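Thiazoline oxidase/subtilisin-like protease (PDB 4H6X) probably cleaves precursor peptides and transfers the acyl group to the peptide's own amino terminus, closing macrocycles in patellamide maturation, as a subtilisin-like transamidating protease. Local coordinates at residues 50-55 with 116-121. Sequence-based numbering, arbitrary orientation.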
ATOM      1  N   GLU A  50      16.330   3.658  -3.721  1.00 34.12           N
ATOM      2  CA  GLU A  50      17.753   3.674  -3.362  1.00 36.62           C
ATOM      3  C   GLU A  50      17.958   3.690  -1.840  1.00 33.22           C
ATOM      4  O   GLU A  50      17.701   4.685  -1.169  1.00 31.93           O
ATOM      5  CB  GLU A  50      18.445   4.880  -4.023  1.00 40.97           C
ATOM      6  CG  GLU A  50      19.867   5.118  -3.556  1.00 48.66           C
ATOM      7  CD  GLU A  50      20.788   4.005  -3.977  1.00 53.47           C
ATOM      8  OE1 GLU A  50      21.163   3.975  -5.167  1.00 59.71           O
ATOM      9  OE2 GLU A  50      21.127   3.165  -3.116  1.00 57.87           O
ATOM     10  N   GLY A  51      18.431   2.575  -1.304  1.00 34.80           N
ATOM     11  CA  GLY A  51      18.575   2.431   0.137  1.00 36.11           C
ATOM     12  C   GLY A  51      17.358   1.810   0.828  1.00 36.19           C
ATOM     13  O   GLY A  51      17.408   1.556   2.020  1.00 36.70           O
ATOM     14  N   ALA A  52      16.266   1.577   0.092  1.00 34.47           N
ATOM     15  CA  ALA A  52      15.107   0.873   0.639  1.00 32.07           C
ATOM     16  C   ALA A  52      15.436  -0.606   0.803  1.00 32.79           C
ATOM     17  O   ALA A  52      16.177  -1.181   0.001  1.00 33.29           O
ATOM     18  CB  ALA A  52      13.891   1.052  -0.263  1.00 32.13           C
ATOM     19  N   GLU A  53      14.918  -1.223   1.856  1.00 32.40           N
ATOM     20  CA  GLU A  53      15.076  -2.658   2.027  1.00 33.24           C
ATOM     21  C   GLU A  53      14.002  -3.366   1.200  1.00 30.82           C
ATOM     22  O   GLU A  53      13.054  -3.912   1.759  1.00 28.34           O
ATOM     23  CB  GLU A  53      14.955  -3.043   3.503  1.00 36.30           C
ATOM     24  CG  GLU A  53      16.267  -3.401   4.172  1.00 45.77           C
ATOM     25  CD  GLU A  53      16.493  -4.892   4.187  1.00 49.79           C
ATOM     26  OE1 GLU A  53      15.970  -5.566   5.110  1.00 51.92           O
ATOM     27  OE2 GLU A  53      17.192  -5.385   3.269  1.00 53.43           O
ATOM     28  N   VAL A  54      14.156  -3.342  -0.128  1.00 29.27           N
ATOM     29  CA  VAL A  54      13.196  -3.977  -1.038  1.00 28.38           C
ATOM     30  C   VAL A  54      13.799  -5.196  -1.724  1.00 29.08           C
ATOM     31  O   VAL A  54      14.985  -5.204  -2.046  1.00 27.03           O
ATOM     32  CB  VAL A  54      12.666  -3.006  -2.122  1.00 28.21           C
ATOM     33  CG1 VAL A  54      11.733  -1.968  -1.518  1.00 28.16           C
ATOM     34  CG2 VAL A  54      13.801  -2.347  -2.910  1.00 29.43           C
ATOM     35  N   SER A  55      12.984  -6.218  -1.971  1.00 27.53           N
ATOM     36  CA  SER A  55      13.418  -7.349  -2.806  1.00 28.57           C
ATOM     37  C   SER A  55      12.200  -7.991  -3.460  1.00 27.81           C
ATOM     38  O   SER A  55      11.079  -7.859  -2.948  1.00 26.88           O
ATOM     39  CB  SER A  55      14.160  -8.385  -1.969  1.00 28.87           C
ATOM     40  OG  SER A  55      13.292  -8.906  -0.986  1.00 30.02           O
ATOM     41  N   THR A 116       4.812   4.547  -2.187  1.00 24.96           N
ATOM     42  CA  THR A 116       3.977   5.129  -1.113  1.00 27.94           C
ATOM     43  C   THR A 116       4.312   4.533   0.256  1.00 26.77           C
ATOM     44  O   THR A 116       4.266   5.213   1.290  1.00 25.60           O
ATOM     45  CB  THR A 116       2.473   4.951  -1.424  1.00 30.05           C
ATOM     46  OG1 THR A 116       2.149   5.751  -2.570  1.00 35.03           O
ATOM     47  CG2 THR A 116       1.586   5.390  -0.247  1.00 34.53           C
ATOM     48  N   ILE A 117       4.638   3.249   0.251  1.00 25.09           N
ATOM     49  CA  ILE A 117       4.936   2.540   1.472  1.00 24.20           C
ATOM     50  C   ILE A 117       6.384   2.776   1.889  1.00 24.63           C
ATOM     51  O   ILE A 117       6.665   3.029   3.068  1.00 24.08           O
ATOM     52  CB  ILE A 117       4.606   1.028   1.334  1.00 22.66           C
ATOM     53  CG1 ILE A 117       3.080   0.846   1.195  1.00 22.15           C
ATOM     54  CG2 ILE A 117       5.150   0.260   2.528  1.00 23.20           C
ATOM     55  CD1 ILE A 117       2.628  -0.533   0.734  1.00 20.84           C
ATOM     56  N   VAL A 118       7.303   2.690   0.935  1.00 24.26           N
ATOM     57  CA  VAL A 118       8.714   2.573   1.309  1.00 26.17           C
ATOM     58  C   VAL A 118       9.687   3.551   0.643  1.00 27.17           C
ATOM     59  O   VAL A 118      10.896   3.489   0.888  1.00 27.43           O
ATOM     60  CB  VAL A 118       9.210   1.117   1.161  1.00 26.35           C
ATOM     61  CG1 VAL A 118       9.625   0.809  -0.279  1.00 26.77           C
ATOM     62  CG2 VAL A 118      10.341   0.822   2.133  1.00 26.57           C
ATOM     63  N   GLY A 119       9.180   4.447  -0.190  1.00 28.93           N
ATOM     64  CA  GLY A 119      10.062   5.422  -0.837  1.00 31.93           C
ATOM     65  C   GLY A 119      10.921   6.164   0.180  1.00 32.70           C
ATOM     66  O   GLY A 119      10.437   6.566   1.244  1.00 33.76           O
ATOM     67  N   GLN A 120      12.195   6.342  -0.150  1.00 34.92           N
ATOM     68  CA  GLN A 120      13.161   6.950   0.772  1.00 34.51           C
ATOM     69  C   GLN A 120      12.971   8.457   0.946  1.00 32.96           C
ATOM     70  O   GLN A 120      12.563   9.158   0.009  1.00 31.71           O
ATOM     71  CB  GLN A 120      14.589   6.603   0.350  1.00 35.46           C
ATOM     72  CG  GLN A 120      14.852   5.103   0.325  1.00 35.02           C
ATOM     73  CD  GLN A 120      14.662   4.454   1.686  1.00 37.38           C
ATOM     74  OE1 GLN A 120      13.597   3.892   1.986  1.00 38.08           O
ATOM     75  NE2 GLN A 120      15.690   4.529   2.520  1.00 34.20           N
ATOM     76  N   GLU A 121      13.242   8.959   2.147  1.00 32.06           N
ATOM     77  CA  GLU A 121      13.096  10.398   2.372  1.00 33.57           C
ATOM     78  C   GLU A 121      14.123  11.130   1.497  1.00 34.31           C
ATOM     79  O   GLU A 121      15.190  10.591   1.237  1.00 35.65           O
ATOM     80  CB  GLU A 121      13.287  10.747   3.845  1.00 32.95           C
ATOM     81  CG  GLU A 121      12.818  12.146   4.187  1.00 32.98           C
ATOM     82  CD  GLU A 121      13.114  12.551   5.620  1.00 32.50           C
ATOM     83  OE1 GLU A 121      13.845  11.832   6.340  1.00 34.39           O
ATOM     84  OE2 GLU A 121      12.601  13.604   6.019  1.00 32.02           O
TER
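A52 and Q120 bring the two backbones nearest, with 6.4 Å between A52 CA and Q120 CA. V54 and S55 lie on strand 53-56, after a loop. An inverse gamma turn is centred on E53, with a weak hydrogen bond from V54 N to A52 O. Segment 116-121 holds the last turn of helix 101-118, which the chain leaves at G119.

Q120 makes the broadest contact. Its CG stands beside the backbone N (chi1 -59°), and a bend at chi2 brings the amide over the backbone of G51 and A52. Q120 CG lies 3.2 Å from E50 O. The terminal amide, whose orientation is doubtful, sits by G51 and A52. G51 has a positive phi of 92°, a conformation that glycine takes readily.

Further along, the contact is apolar. V54 CG1 meets V118 CG1 at 3.7 Å, one branch of each valine doing the touching. V118 CG1 sits between its own backbone N and carbonyl carbon (chi1 84°), which turns it to the strand. A52 CB adds a looser contact, 4.3 Å from the same V118 CG1. Both valines also pack on V134 of strand 133-138, the neighbour of 53-56 in the sheet.

The contact thus joins the C-terminal end of a helix to an edge strand. Such helix-on-sheet packing belongs to the parallel alpha/beta fold of subtilases. Helix 101-118 also carries H109, which with D39 and S274 probably forms the Ser-His-Asp triad expected of a subtilase.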